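Local coordinates for GphF Dehydratase 1 (Archangium violaceum, PDB 6MBF), which probably removes water from a polyketide intermediate and moves the resulting double bond, as a dehydratase domain of the gephyronic acid polyketide synthase, at residues H9-R14 against G51-E56; A61-L66 against R235-R240; G181-Q186 against L203-Q208; G187-E192 against E197-L202; R265-D268 against R272-A275. All blocks are in the same frame, centred on the assembly; numbering follows the deposited sequence. Where two conformers were deposited one is given.

In the fold
The chain has the double-hotdog fold of polyketide synthase dehydratases. Contacts 1 and 2 share helix 52-65, the hotdog helix of the first half, and contacts 3 and 4 share helix 200-214, its counterpart in the second. E197 in contact 4 joins three contacts: its N lies 2.7 Å from E56 OE2 of contact 1, and its OE2 lies 2.8 Å from R237 NH2 of contact 2. Contacts 3 and 5 meet where C206 SG packs on L266 CD2 at 3.8 Å. Contact 3 includes D204 and Q208, spaced as in the dehydratase DxxxQ motif and so probably at the active site. A bound magnesium ion lies about 8 Å from the side chain of T53 in contact 1.

Contact 1 of 5, residues H9-R14 against G51-E56; sequences HPLLGR and GVTYLE
The HPLLG motif near the start of polyketide synthase dehydratases meets the first turns of helix 52-65 here, H9 pairing with E56 and L11 with T53. The imidazole of H9 donates through NE2 to E56 OE2 at 2.7 Å. The bond is nearly straight, with 169° at the hydrogen, and uses the anti lone pair of the oxygen, the one turned away from OE1. Ring and carboxylate are nearly coplanar, 20° apart, and E56 OE2 lies at the ring's edge, close to its plane. The other ring nitrogen is an acceptor: H9 ND1 takes the backbone N-H of L11 and that of L12, each at 3.0 Å, from directions tilted out of the ring plane. A histidine suits the position because it can donate at one nitrogen while accepting at the other, which ties the turn to the helix and fixes the ring's rotation. In the double-hotdog fold helix 52-65 is the central helix of the first hotdog, and E56 faces the second: its OE2 also accepts from E197 N, and its OE1 from L198 N. The carboxylate reaches this spot because CG stands anti to the backbone N (chi1 165°) and the chain then bends at chi2. Beside this polar pair, the T53 methyl sits against the fork of L11, CD1 and CD2 each 3.8 Å from T53 CG2. L11 CD1 also rests on the aliphatic part of the glutamate, 4.0 Å from E56 CG. Threonine serves both sides here, since its methyl packs on leucine while OG1 bonds to Y37 OH and L50 O.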
# COMPACT_ATOMS: atom_id res chain seq x y z
N HIS A 9 8.40 5.54 -13.83
CA HIS A 9 7.51 4.84 -12.92
C HIS A 9 6.22 5.63 -12.76
O HIS A 9 6.26 6.87 -12.68
CB HIS A 9 8.17 4.65 -11.55
CG HIS A 9 7.36 3.84 -10.58
ND1 HIS A 9 6.37 4.39 -9.79
CD2 HIS A 9 7.41 2.53 -10.25
CE1 HIS A 9 5.84 3.45 -9.03
NE2 HIS A 9 6.45 2.31 -9.29
N PRO A 10 5.05 4.98 -12.72
CA PRO A 10 3.78 5.74 -12.75
C PRO A 10 3.55 6.61 -11.53
O PRO A 10 2.70 7.51 -11.59
CB PRO A 10 2.71 4.64 -12.84
CG PRO A 10 3.44 3.40 -13.25
CD PRO A 10 4.83 3.53 -12.69
N LEU A 11 4.25 6.37 -10.42
CA LEU A 11 4.13 7.17 -9.21
C LEU A 11 5.39 7.94 -8.86
O LEU A 11 5.31 9.11 -8.45
CB LEU A 11 3.74 6.25 -8.04
CG LEU A 11 2.39 5.54 -8.20
CD1 LEU A 11 2.31 4.41 -7.19
CD2 LEU A 11 1.26 6.53 -8.01
N LEU A 12 6.56 7.31 -9.01
CA LEU A 12 7.83 7.97 -8.75
C LEU A 12 8.09 9.10 -9.74
O LEU A 12 8.72 10.11 -9.40
CB LEU A 12 8.98 6.97 -8.85
CG LEU A 12 9.55 6.29 -7.62
CD1 LEU A 12 10.84 5.59 -8.03
CD2 LEU A 12 9.80 7.28 -6.51
N GLY A 13 7.66 8.93 -10.98
CA GLY A 13 8.03 9.87 -12.03
C GLY A 13 9.43 9.56 -12.52
O GLY A 13 9.77 8.40 -12.76
N ARG A 14 10.25 10.60 -12.65
CA ARG A 14 11.60 10.46 -13.18
C ARG A 14 12.62 10.92 -12.15
O ARG A 14 12.34 11.81 -11.34
CB ARG A 14 11.77 11.26 -14.48
CG ARG A 14 11.40 12.72 -14.34
CD ARG A 14 11.58 13.48 -15.65
NE ARG A 14 13.00 13.58 -16.00
CZ ARG A 14 13.75 14.64 -15.74
NH1 ARG A 14 13.23 15.71 -15.15
NH2 ARG A 14 15.03 14.64 -16.09
N GLY A 51 -2.47 4.65 1.17
CA GLY A 51 -1.13 4.54 1.74
C GLY A 51 -0.22 3.55 1.04
O GLY A 51 1.01 3.72 1.05
N VAL A 52 -0.78 2.51 0.41
CA VAL A 52 0.06 1.57 -0.33
C VAL A 52 0.81 2.26 -1.46
O VAL A 52 1.86 1.76 -1.89
CB VAL A 52 -0.77 0.37 -0.87
CG1 VAL A 52 -1.15 -0.58 0.26
CG2 VAL A 52 -2.01 0.85 -1.65
N THR A 53 0.29 3.39 -1.95
CA THR A 53 1.00 4.21 -2.92
C THR A 53 2.41 4.53 -2.44
O THR A 53 3.38 4.43 -3.20
CB THR A 53 0.21 5.49 -3.18
OG1 THR A 53 -1.12 5.17 -3.59
CG2 THR A 53 0.90 6.35 -4.24
N TYR A 54 2.53 4.90 -1.16
CA TYR A 54 3.83 5.28 -0.61
C TYR A 54 4.75 4.07 -0.48
O TYR A 54 5.96 4.18 -0.70
CB TYR A 54 3.64 5.96 0.74
CG TYR A 54 2.60 7.05 0.70
CD1 TYR A 54 2.64 8.03 -0.28
CD2 TYR A 54 1.56 7.09 1.63
CE1 TYR A 54 1.68 9.03 -0.34
CE2 TYR A 54 0.59 8.09 1.58
CZ TYR A 54 0.66 9.06 0.59
OH TYR A 54 -0.30 10.05 0.53
N LEU A 55 4.20 2.92 -0.11
CA LEU A 55 5.02 1.72 -0.02
C LEU A 55 5.58 1.35 -1.39
O LEU A 55 6.76 0.99 -1.51
CB LEU A 55 4.20 0.57 0.56
CG LEU A 55 3.69 0.76 1.99
CD1 LEU A 55 2.91 -0.47 2.45
CD2 LEU A 55 4.87 1.02 2.93
N GLU A 56 4.75 1.45 -2.44
CA GLU A 56 5.23 1.15 -3.79
C GLU A 56 6.32 2.14 -4.22
O GLU A 56 7.34 1.74 -4.78
CB GLU A 56 4.08 1.16 -4.80
CG GLU A 56 4.53 1.22 -6.27
CD GLU A 56 5.36 0.02 -6.73
OE1 GLU A 56 5.46 -1.01 -6.02
OE2 GLU A 56 5.93 0.10 -7.84

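Contact 2 of 5, residues A61-L66 against R235-R240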
# COMPACT_ATOMS: atom_id res chain seq x y z
N ALA A 61 11.86 3.14 -5.40
CA ALA A 61 13.08 3.90 -5.14
C ALA A 61 14.20 2.98 -4.69
O ALA A 61 15.35 3.16 -5.11
CB ALA A 61 12.82 4.98 -4.08
N ALA A 62 13.89 2.00 -3.83
CA ALA A 62 14.91 1.04 -3.42
C ALA A 62 15.51 0.33 -4.63
O ALA A 62 16.73 0.13 -4.71
CB ALA A 62 14.32 0.03 -2.45
N SER A 63 14.66 -0.05 -5.58
CA SER A 63 15.14 -0.79 -6.74
C SER A 63 16.07 0.07 -7.60
O SER A 63 17.07 -0.43 -8.12
CB SER A 63 13.96 -1.28 -7.58
OG SER A 63 14.42 -2.05 -8.68
N ARG A 64 15.75 1.35 -7.74
CA ARG A 64 16.49 2.21 -8.65
C ARG A 64 17.71 2.87 -8.01
O ARG A 64 18.68 3.16 -8.71
CB ARG A 64 15.56 3.29 -9.22
CG ARG A 64 14.50 2.71 -10.13
CD ARG A 64 13.22 3.56 -10.17
NE ARG A 64 12.28 3.06 -11.17
CZ ARG A 64 11.52 1.99 -11.01
NH1 ARG A 64 11.57 1.28 -9.88
NH2 ARG A 64 10.70 1.60 -11.99
N LEU A 65 17.69 3.10 -6.69
CA LEU A 65 18.79 3.79 -6.03
C LEU A 65 19.80 2.85 -5.39
O LEU A 65 20.98 3.19 -5.31
CB LEU A 65 18.26 4.73 -4.94
CG LEU A 65 17.44 5.93 -5.39
CD1 LEU A 65 17.01 6.75 -4.19
CD2 LEU A 65 18.24 6.77 -6.37
N LEU A 66 19.35 1.70 -4.91
CA LEU A 66 20.24 0.89 -4.10
C LEU A 66 20.85 -0.24 -4.91
O LEU A 66 20.18 -0.82 -5.77
CB LEU A 66 19.49 0.30 -2.90
CG LEU A 66 18.94 1.34 -1.93
CD1 LEU A 66 18.15 0.68 -0.83
CD2 LEU A 66 20.06 2.20 -1.35
N ARG A 235 10.08 -10.01 -2.63
CA ARG A 235 11.00 -10.98 -3.20
C ARG A 235 10.78 -11.27 -4.67
O ARG A 235 11.63 -11.91 -5.29
CB ARG A 235 10.92 -12.32 -2.45
CG ARG A 235 10.98 -12.20 -0.95
CD ARG A 235 11.23 -13.56 -0.33
NE ARG A 235 11.58 -13.45 1.08
CZ ARG A 235 12.31 -14.35 1.74
NH1 ARG A 235 12.76 -15.42 1.10
NH2 ARG A 235 12.58 -14.17 3.02
N ALA A 236 9.64 -10.87 -5.23
CA ALA A 236 9.38 -11.04 -6.65
C ALA A 236 8.64 -9.81 -7.15
O ALA A 236 7.75 -9.30 -6.47
CB ALA A 236 8.56 -12.30 -6.93
N ARG A 237 9.02 -9.32 -8.33
CA ARG A 237 8.41 -8.13 -8.91
C ARG A 237 7.29 -8.51 -9.88
O ARG A 237 7.25 -9.62 -10.42
CB ARG A 237 9.46 -7.30 -9.66
CG ARG A 237 10.88 -7.43 -9.13
CD ARG A 237 11.18 -6.43 -8.03
NE ARG A 237 12.63 -6.28 -7.85
CZ ARG A 237 13.37 -5.37 -8.50
NH1 ARG A 237 14.67 -5.30 -8.29
NH2 ARG A 237 12.79 -4.54 -9.36
N GLY A 238 6.37 -7.58 -10.08
CA GLY A 238 5.35 -7.72 -11.10
C GLY A 238 4.33 -8.82 -10.88
O GLY A 238 3.77 -9.35 -11.84
N VAL A 239 4.06 -9.16 -9.62
CA VAL A 239 3.11 -10.23 -9.31
C VAL A 239 1.69 -9.73 -9.49
O VAL A 239 1.37 -8.59 -9.14
CB VAL A 239 3.36 -10.73 -7.87
CG1 VAL A 239 2.28 -11.72 -7.45
CG2 VAL A 239 4.74 -11.38 -7.77
N ARG A 240 0.81 -10.58 -10.07
CA ARG A 240 -0.57 -10.21 -10.34
C ARG A 240 -1.57 -10.97 -9.49
O ARG A 240 -2.77 -10.63 -9.52
CB ARG A 240 -0.92 -10.45 -11.82
CG ARG A 240 0.12 -9.95 -12.82
CD ARG A 240 -0.42 -10.00 -14.25
NE ARG A 240 -0.75 -11.36 -14.68
CZ ARG A 240 -1.40 -11.64 -15.80
NH1 ARG A 240 -1.80 -10.65 -16.60
NH2 ARG A 240 -1.66 -12.90 -16.13
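The polar part of this small surface contact lies between S63 and R237. The serine hydroxyl sits by the two terminal nitrogens of the guanidinium, with S63 OG 3.1 Å from R237 NH2 and 3.3 Å from R237 NH1, approaching the flat group obliquely. OG stands anti to the backbone N of S63 (chi1 -178°), which swings it out from the helix toward the arginine. Ionic pairing comes next: R237 NH2 forms a salt bridge with E197 OE2, while R64 NH1 holds E197 OE1. One carboxylate thus links helix 52-65 of the first hotdog to the loop 235-240 that joins strands 224-234 and 241-248 in the second. The two arginines reach the glutamate at different oxygens, R64 NH1 and R237 NH2 being 6.0 Å apart. A leucine in place of R237, lacking the guanidinium beside S63 OG, would probably leave E197 OE2 without its ionic mate. Of van der Waals contact there is little: S63 CB lies 3.9 Å from R237 NH2. A side chain as short as serine leaves room for the broad guanidinium, whose long chain, bent at chi2, spans most of the 10.2 Å between S63 CA and R237 CA.

Contact 3 of 5, residues G181-Q186 against L203-Q208; sequences GHVCLQ and LDACFQ
V183 carries this contact, and its chi1 of -44° puts CG1 anti to its carbonyl carbon and CG2 between the backbone N and that carbon, so that both methyls face A205 and C206. It is a strand-on-helix packing within the second hotdog: strand 178-184 lies against helix 200-214, the long helix that the curved sheet wraps. V183 CG1 touches A205 CB at 3.9 Å, and V183 CB comes almost as near to the same methyl. The other branch goes along the helix to the next residue, V183 CG2 meeting C206 SG at 4.2 Å. The thiol faces the sheet because SG stands anti to the carbonyl carbon of C206 (chi1 -64°), where V242 and V244 of the neighbouring strand also touch it. The small alanine suits the point of nearest approach, for it lets V183 CA and A205 CA come within 6.5 Å; a beta-branched valine suits the strand and offers the helix two methyls at once. All three side chains are buried and the contact is purely van der Waals. On another side of the same helix, D204 and Q208 have the spacing of the DxxxQ motif of polyketide synthase dehydratases. Y162 OH bonds to D204 OD1 and Y154 OH to Q208 OE1, so both polar ends are held from outside the helix as well. One turn apart, they also join each other: Q208 NE2 donates to D204 OD2 over 2.8 Å, at 170°, in the plane of its own amide but meeting the oxygen's syn side somewhat out of the carboxylate plane.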
# COMPACT_ATOMS: atom_id res chain seq x y z
N GLY A 181 -6.54 -15.23 2.14
CA GLY A 181 -7.27 -14.63 1.05
C GLY A 181 -6.59 -14.96 -0.26
O GLY A 181 -5.38 -15.19 -0.30
N HIS A 182 -7.37 -15.00 -1.32
CA HIS A 182 -6.88 -15.14 -2.68
C HIS A 182 -7.21 -13.83 -3.39
O HIS A 182 -8.38 -13.45 -3.48
CB HIS A 182 -7.55 -16.33 -3.37
CG HIS A 182 -7.22 -16.45 -4.83
ND1 HIS A 182 -8.08 -17.04 -5.73
CD2 HIS A 182 -6.14 -16.07 -5.54
CE1 HIS A 182 -7.54 -17.01 -6.93
NE2 HIS A 182 -6.35 -16.44 -6.84
N VAL A 183 -6.17 -13.11 -3.84
CA VAL A 183 -6.35 -11.83 -4.52
C VAL A 183 -5.77 -11.95 -5.92
O VAL A 183 -4.72 -12.57 -6.13
CB VAL A 183 -5.72 -10.62 -3.77
CG1 VAL A 183 -6.02 -10.66 -2.29
CG2 VAL A 183 -4.26 -10.47 -4.04
N CYS A 184 -6.46 -11.35 -6.88
CA CYS A 184 -6.08 -11.45 -8.27
C CYS A 184 -6.44 -10.16 -8.99
O CYS A 184 -7.58 -9.69 -8.88
CB CYS A 184 -6.77 -12.65 -8.93
SG CYS A 184 -6.15 -13.04 -10.57
N LEU A 185 -5.47 -9.59 -9.69
CA LEU A 185 -5.75 -8.40 -10.48
C LEU A 185 -6.53 -8.77 -11.73
O LEU A 185 -6.44 -9.89 -12.24
CB LEU A 185 -4.46 -7.70 -10.88
CG LEU A 185 -3.60 -7.19 -9.72
CD1 LEU A 185 -2.33 -6.61 -10.25
CD2 LEU A 185 -4.36 -6.17 -8.87
N GLN A 186 -7.32 -7.83 -12.22
CA GLN A 186 -8.03 -8.01 -13.48
C GLN A 186 -8.03 -6.69 -14.23
O GLN A 186 -7.47 -5.68 -13.77
CB GLN A 186 -9.47 -8.52 -13.25
CG GLN A 186 -9.59 -9.93 -12.67
CD GLN A 186 -9.00 -11.00 -13.58
OE1 GLN A 186 -8.95 -10.84 -14.80
NE2 GLN A 186 -8.57 -12.11 -12.99
N LEU A 203 -1.61 -4.99 -3.26
CA LEU A 203 -1.33 -4.89 -1.83
C LEU A 203 -2.52 -4.31 -1.07
O LEU A 203 -2.84 -4.78 0.02
CB LEU A 203 -0.07 -4.06 -1.59
CG LEU A 203 0.38 -4.04 -0.13
CD1 LEU A 203 0.68 -5.45 0.38
CD2 LEU A 203 1.60 -3.11 0.04
N ASP A 204 -3.22 -3.33 -1.66
CA ASP A 204 -4.45 -2.84 -1.03
C ASP A 204 -5.47 -3.96 -0.83
O ASP A 204 -6.14 -4.01 0.20
CB ASP A 204 -5.07 -1.72 -1.86
CG ASP A 204 -6.45 -1.33 -1.36
OD1 ASP A 204 -6.54 -0.65 -0.31
OD2 ASP A 204 -7.45 -1.73 -2.00
N ALA A 205 -5.60 -4.85 -1.82
CA ALA A 205 -6.52 -5.98 -1.66
C ALA A 205 -6.12 -6.85 -0.46
O ALA A 205 -6.99 -7.30 0.30
CB ALA A 205 -6.55 -6.81 -2.94
N CYS A 206 -4.82 -7.07 -0.26
CA CYS A 206 -4.38 -7.82 0.91
C CYS A 206 -4.73 -7.09 2.20
O CYS A 206 -5.19 -7.70 3.17
CB CYS A 206 -2.87 -8.08 0.83
SG CYS A 206 -2.37 -9.13 -0.57
N PHE A 207 -4.52 -5.77 2.24
CA PHE A 207 -4.89 -5.02 3.43
C PHE A 207 -6.40 -5.03 3.64
O PHE A 207 -6.86 -5.06 4.79
CB PHE A 207 -4.35 -3.59 3.35
CG PHE A 207 -2.83 -3.48 3.43
CD1 PHE A 207 -2.02 -4.60 3.58
CD2 PHE A 207 -2.22 -2.24 3.33
CE1 PHE A 207 -0.61 -4.48 3.65
CE2 PHE A 207 -0.84 -2.10 3.39
CZ PHE A 207 -0.03 -3.22 3.55
N GLN A 208 -7.18 -5.05 2.55
CA GLN A 208 -8.63 -5.11 2.71
C GLN A 208 -9.09 -6.44 3.30
O GLN A 208 -10.15 -6.50 3.93
CB GLN A 208 -9.32 -4.84 1.36
CG GLN A 208 -9.29 -3.37 0.91
CD GLN A 208 -10.39 -3.08 -0.06
OE1 GLN A 208 -11.56 -3.39 0.20
NE2 GLN A 208 -10.05 -2.50 -1.22

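Contact 4 of 5, residues G187-E192 against E197-L202; sequences GEEAQE and ELHPAL
H199 lies against E189 and E192, and packing is densest on the buried side, where the imidazole fits against the E189 backbone and the first part of its side chain. E189 CG rests 3.7 Å from H199 CE1, and the carbonyl oxygen E189 O approaches H199 CD2 to 3.4 Å from an oblique direction. A201 completes this side, its CB being 4.1 Å from E189 CG; alanine's single methyl matches that close approach. E189 turns only its methylenes to the ring: bent at chi2, the chain carries its carboxylate away to a salt bridge with R165, and its plane stands 69° from the imidazole. L185 fills in behind, touching both H199 and A201. The looser side belongs to E192, which is partly exposed and, across the two segments, meets the histidine alone. Its chain runs extended beyond CG, and E192 OE1 accepts from H199 NE2 at 3.0 Å, with 163° at the hydrogen. Here the carboxylate lies nearly coplanar with the ring, and the donor comes almost along the oxygen's C-O axis. The hydrogen bond probably steadies the ring's orientation from that side. The other ring nitrogen does a different job, H199 ND1 accepting the backbone amide A201 N at 3.0 Å. Histidine suits the place because one ring can donate outward and accept inward. CG anti to the backbone N (chi1 -158°) brings ND1 within reach of the A201 amide, making H199 the N-cap of helix 200-214, the hotdog helix that begins in the HPALLD sequence of the second half and continues into the DxxxQ motif.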
# COMPACT_ATOMS: atom_id res chain seq x y z
N GLY A 187 -8.66 -6.70 -15.40
CA GLY A 187 -8.80 -5.49 -16.19
C GLY A 187 -7.49 -4.80 -16.47
O GLY A 187 -6.45 -5.44 -16.70
N GLU A 188 -7.52 -3.47 -16.43
CA GLU A 188 -6.34 -2.67 -16.72
C GLU A 188 -5.25 -2.93 -15.69
O GLU A 188 -4.06 -2.91 -16.01
CB GLU A 188 -6.68 -1.18 -16.74
CG GLU A 188 -7.80 -0.80 -17.71
CD GLU A 188 -8.01 0.71 -17.78
OE1 GLU A 188 -8.81 1.16 -18.63
OE2 GLU A 188 -7.37 1.45 -16.99
N GLU A 189 -5.64 -3.16 -14.43
CA GLU A 189 -4.64 -3.30 -13.38
C GLU A 189 -3.80 -4.57 -13.58
O GLU A 189 -2.60 -4.57 -13.32
CB GLU A 189 -5.31 -3.27 -12.01
CG GLU A 189 -5.59 -1.85 -11.49
CD GLU A 189 -6.72 -1.11 -12.22
OE1 GLU A 189 -6.69 0.13 -12.28
OE2 GLU A 189 -7.64 -1.79 -12.72
N ALA A 190 -4.42 -5.64 -14.09
CA ALA A 190 -3.66 -6.84 -14.41
C ALA A 190 -2.75 -6.64 -15.61
O ALA A 190 -1.79 -7.40 -15.78
CB ALA A 190 -4.60 -8.02 -14.67
N GLN A 191 -3.03 -5.64 -16.45
CA GLN A 191 -2.19 -5.38 -17.61
C GLN A 191 -0.95 -4.56 -17.28
O GLN A 191 -0.09 -4.38 -18.15
CB GLN A 191 -3.01 -4.67 -18.69
CG GLN A 191 -4.22 -5.45 -19.16
CD GLN A 191 -3.88 -6.90 -19.44
OE1 GLN A 191 -4.42 -7.81 -18.81
NE2 GLN A 191 -2.98 -7.12 -20.39
N GLU A 192 -0.84 -4.06 -16.05
CA GLU A 192 0.21 -3.13 -15.66
C GLU A 192 1.28 -3.77 -14.79
O GLU A 192 1.92 -3.08 -13.99
CB GLU A 192 -0.41 -1.94 -14.92
CG GLU A 192 -1.40 -1.17 -15.74
CD GLU A 192 -2.27 -0.23 -14.91
OE1 GLU A 192 -2.35 -0.40 -13.67
OE2 GLU A 192 -2.87 0.68 -15.51
N GLU A 197 6.61 -2.35 -8.88
CA GLU A 197 7.26 -3.44 -8.16
C GLU A 197 6.21 -4.37 -7.56
O GLU A 197 6.25 -5.58 -7.78
CB GLU A 197 8.18 -2.88 -7.08
CG GLU A 197 9.08 -1.74 -7.58
CD GLU A 197 10.10 -2.19 -8.63
OE1 GLU A 197 10.71 -1.33 -9.30
OE2 GLU A 197 10.28 -3.40 -8.81
N LEU A 198 5.26 -3.81 -6.81
CA LEU A 198 4.09 -4.54 -6.33
C LEU A 198 2.88 -3.65 -6.54
O LEU A 198 2.77 -2.59 -5.92
CB LEU A 198 4.24 -4.92 -4.86
CG LEU A 198 3.08 -5.75 -4.31
CD1 LEU A 198 2.98 -7.09 -5.03
CD2 LEU A 198 3.27 -5.95 -2.83
N HIS A 199 1.97 -4.06 -7.43
CA HIS A 199 0.87 -3.19 -7.79
C HIS A 199 0.12 -2.71 -6.55
O HIS A 199 -0.28 -3.53 -5.71
CB HIS A 199 -0.10 -3.91 -8.74
CG HIS A 199 -0.94 -2.97 -9.54
ND1 HIS A 199 -1.74 -2.01 -8.96
CD2 HIS A 199 -1.08 -2.82 -10.88
CE1 HIS A 199 -2.34 -1.31 -9.91
NE2 HIS A 199 -1.95 -1.78 -11.08
N PRO A 200 -0.04 -1.40 -6.36
CA PRO A 200 -0.82 -0.91 -5.21
C PRO A 200 -2.18 -1.56 -5.08
O PRO A 200 -2.63 -1.80 -3.95
CB PRO A 200 -0.94 0.60 -5.50
CG PRO A 200 0.32 0.91 -6.27
CD PRO A 200 0.59 -0.30 -7.12
N ALA A 201 -2.84 -1.87 -6.20
CA ALA A 201 -4.15 -2.51 -6.12
C ALA A 201 -4.06 -3.88 -5.47
O ALA A 201 -4.97 -4.29 -4.74
CB ALA A 201 -4.77 -2.63 -7.52
N LEU A 202 -2.98 -4.62 -5.75
CA LEU A 202 -2.83 -5.94 -5.17
C LEU A 202 -2.55 -5.85 -3.67
O LEU A 202 -3.17 -6.55 -2.86
CB LEU A 202 -1.73 -6.71 -5.90
CG LEU A 202 -1.58 -8.20 -5.55
CD1 LEU A 202 -1.07 -8.97 -6.74
CD2 LEU A 202 -0.64 -8.39 -4.38

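Contact 5 of 5, residues R265-D268 against R272-A275; sequences RLFD and RLVA
D268 and R272 close the turn of a beta hairpin, strand 259-267 returning as strand 273-284, with a classic bulge just inside it. Followed outward, the aspartate meets first a valine, then R272 at both oxygens. CB packs on a valine methyl, V274 CG2, at 3.8 Å. At chi1 66°, CG lies between the backbone N and carbonyl carbon and turns the carboxylate back over the chain reversal. OD1 receives R272 N at 2.9 Å from above the carboxylate plane, and E270 N within the turn as well. OD2 offers its syn lone pair to R272 NE, a salt bridge of 2.7 Å, with a weak second bond from R272 NH2. The planes of carboxylate and guanidinium are 57° apart. An asparagine in its place would probably lose the ionic hold on R272 and leave that exposed guanidinium freer to swing. Where the strands pair, next to the turn, L266 O takes both V274 N, at 2.7 Å, and A275 N, at 3.3 Å; this sharing defines the bulge and shifts the register by one. L266 and A275 pack on the face toward helix 200-214, L266 CD2 and A275 CB being 4.1 Å apart, where leucine and a small alanine suit the covered surface. On the other face the F267 ring and a methyl of L273 meet in a CH-pi contact, L273 CD1 standing over the ring 4.1 Å from the F267 centroid and 23° off its normal.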
# COMPACT_ATOMS: atom_id res chain seq x y z
N ARG A 265 1.69 -12.26 5.02
CA ARG A 265 2.63 -12.99 4.17
C ARG A 265 1.93 -13.27 2.85
O ARG A 265 0.83 -13.83 2.83
CB ARG A 265 3.08 -14.29 4.83
CG ARG A 265 3.74 -14.10 6.20
CD ARG A 265 5.01 -13.28 6.06
NE ARG A 265 5.81 -13.23 7.28
CZ ARG A 265 5.85 -12.20 8.12
NH1 ARG A 265 5.12 -11.12 7.90
NH2 ARG A 265 6.64 -12.27 9.19
N LEU A 266 2.55 -12.85 1.75
CA LEU A 266 2.00 -13.03 0.41
C LEU A 266 2.75 -14.15 -0.30
O LEU A 266 3.99 -14.16 -0.32
CB LEU A 266 2.10 -11.73 -0.40
CG LEU A 266 1.16 -10.56 -0.08
CD1 LEU A 266 1.32 -10.03 1.34
CD2 LEU A 266 1.41 -9.44 -1.08
N PHE A 267 2.01 -15.08 -0.90
CA PHE A 267 2.58 -16.23 -1.60
C PHE A 267 2.09 -16.27 -3.04
O PHE A 267 0.94 -15.91 -3.31
CB PHE A 267 2.21 -17.54 -0.90
CG PHE A 267 2.66 -17.63 0.52
CD1 PHE A 267 3.87 -18.22 0.86
CD2 PHE A 267 1.86 -17.10 1.53
CE1 PHE A 267 4.28 -18.29 2.18
CE2 PHE A 267 2.27 -17.17 2.85
CZ PHE A 267 3.48 -17.76 3.18
N ASP A 268 2.94 -16.72 -3.96
CA ASP A 268 2.43 -16.93 -5.30
C ASP A 268 1.58 -18.20 -5.32
O ASP A 268 1.42 -18.88 -4.30
CB ASP A 268 3.57 -16.95 -6.33
CG ASP A 268 4.52 -18.13 -6.19
OD1 ASP A 268 4.18 -19.17 -5.58
OD2 ASP A 268 5.65 -18.02 -6.71
N ARG A 272 5.21 -20.12 -3.03
CA ARG A 272 6.48 -19.45 -2.76
C ARG A 272 6.22 -18.05 -2.22
O ARG A 272 5.33 -17.34 -2.69
CB ARG A 272 7.33 -19.36 -4.03
CG ARG A 272 7.66 -20.71 -4.66
CD ARG A 272 8.39 -20.54 -5.98
NE ARG A 272 7.51 -20.01 -7.01
CZ ARG A 272 7.77 -20.07 -8.31
NH1 ARG A 272 8.89 -20.64 -8.74
NH2 ARG A 272 6.91 -19.56 -9.18
N LEU A 273 7.02 -17.65 -1.22
CA LEU A 273 6.83 -16.34 -0.60
C LEU A 273 7.19 -15.21 -1.56
O LEU A 273 8.28 -15.19 -2.14
CB LEU A 273 7.69 -16.24 0.66
CG LEU A 273 7.48 -14.95 1.46
CD1 LEU A 273 6.13 -14.99 2.14
CD2 LEU A 273 8.61 -14.76 2.47
N VAL A 274 6.26 -14.28 -1.73
CA VAL A 274 6.43 -13.11 -2.59
C VAL A 274 6.75 -11.86 -1.78
O VAL A 274 7.56 -11.03 -2.20
CB VAL A 274 5.16 -12.91 -3.44
CG1 VAL A 274 5.11 -11.51 -4.04
CG2 VAL A 274 5.09 -13.97 -4.53
N ALA A 275 6.10 -11.68 -0.63
CA ALA A 275 6.28 -10.46 0.14
C ALA A 275 5.86 -10.72 1.58
O ALA A 275 5.06 -11.61 1.86
CB ALA A 275 5.48 -9.29 -0.45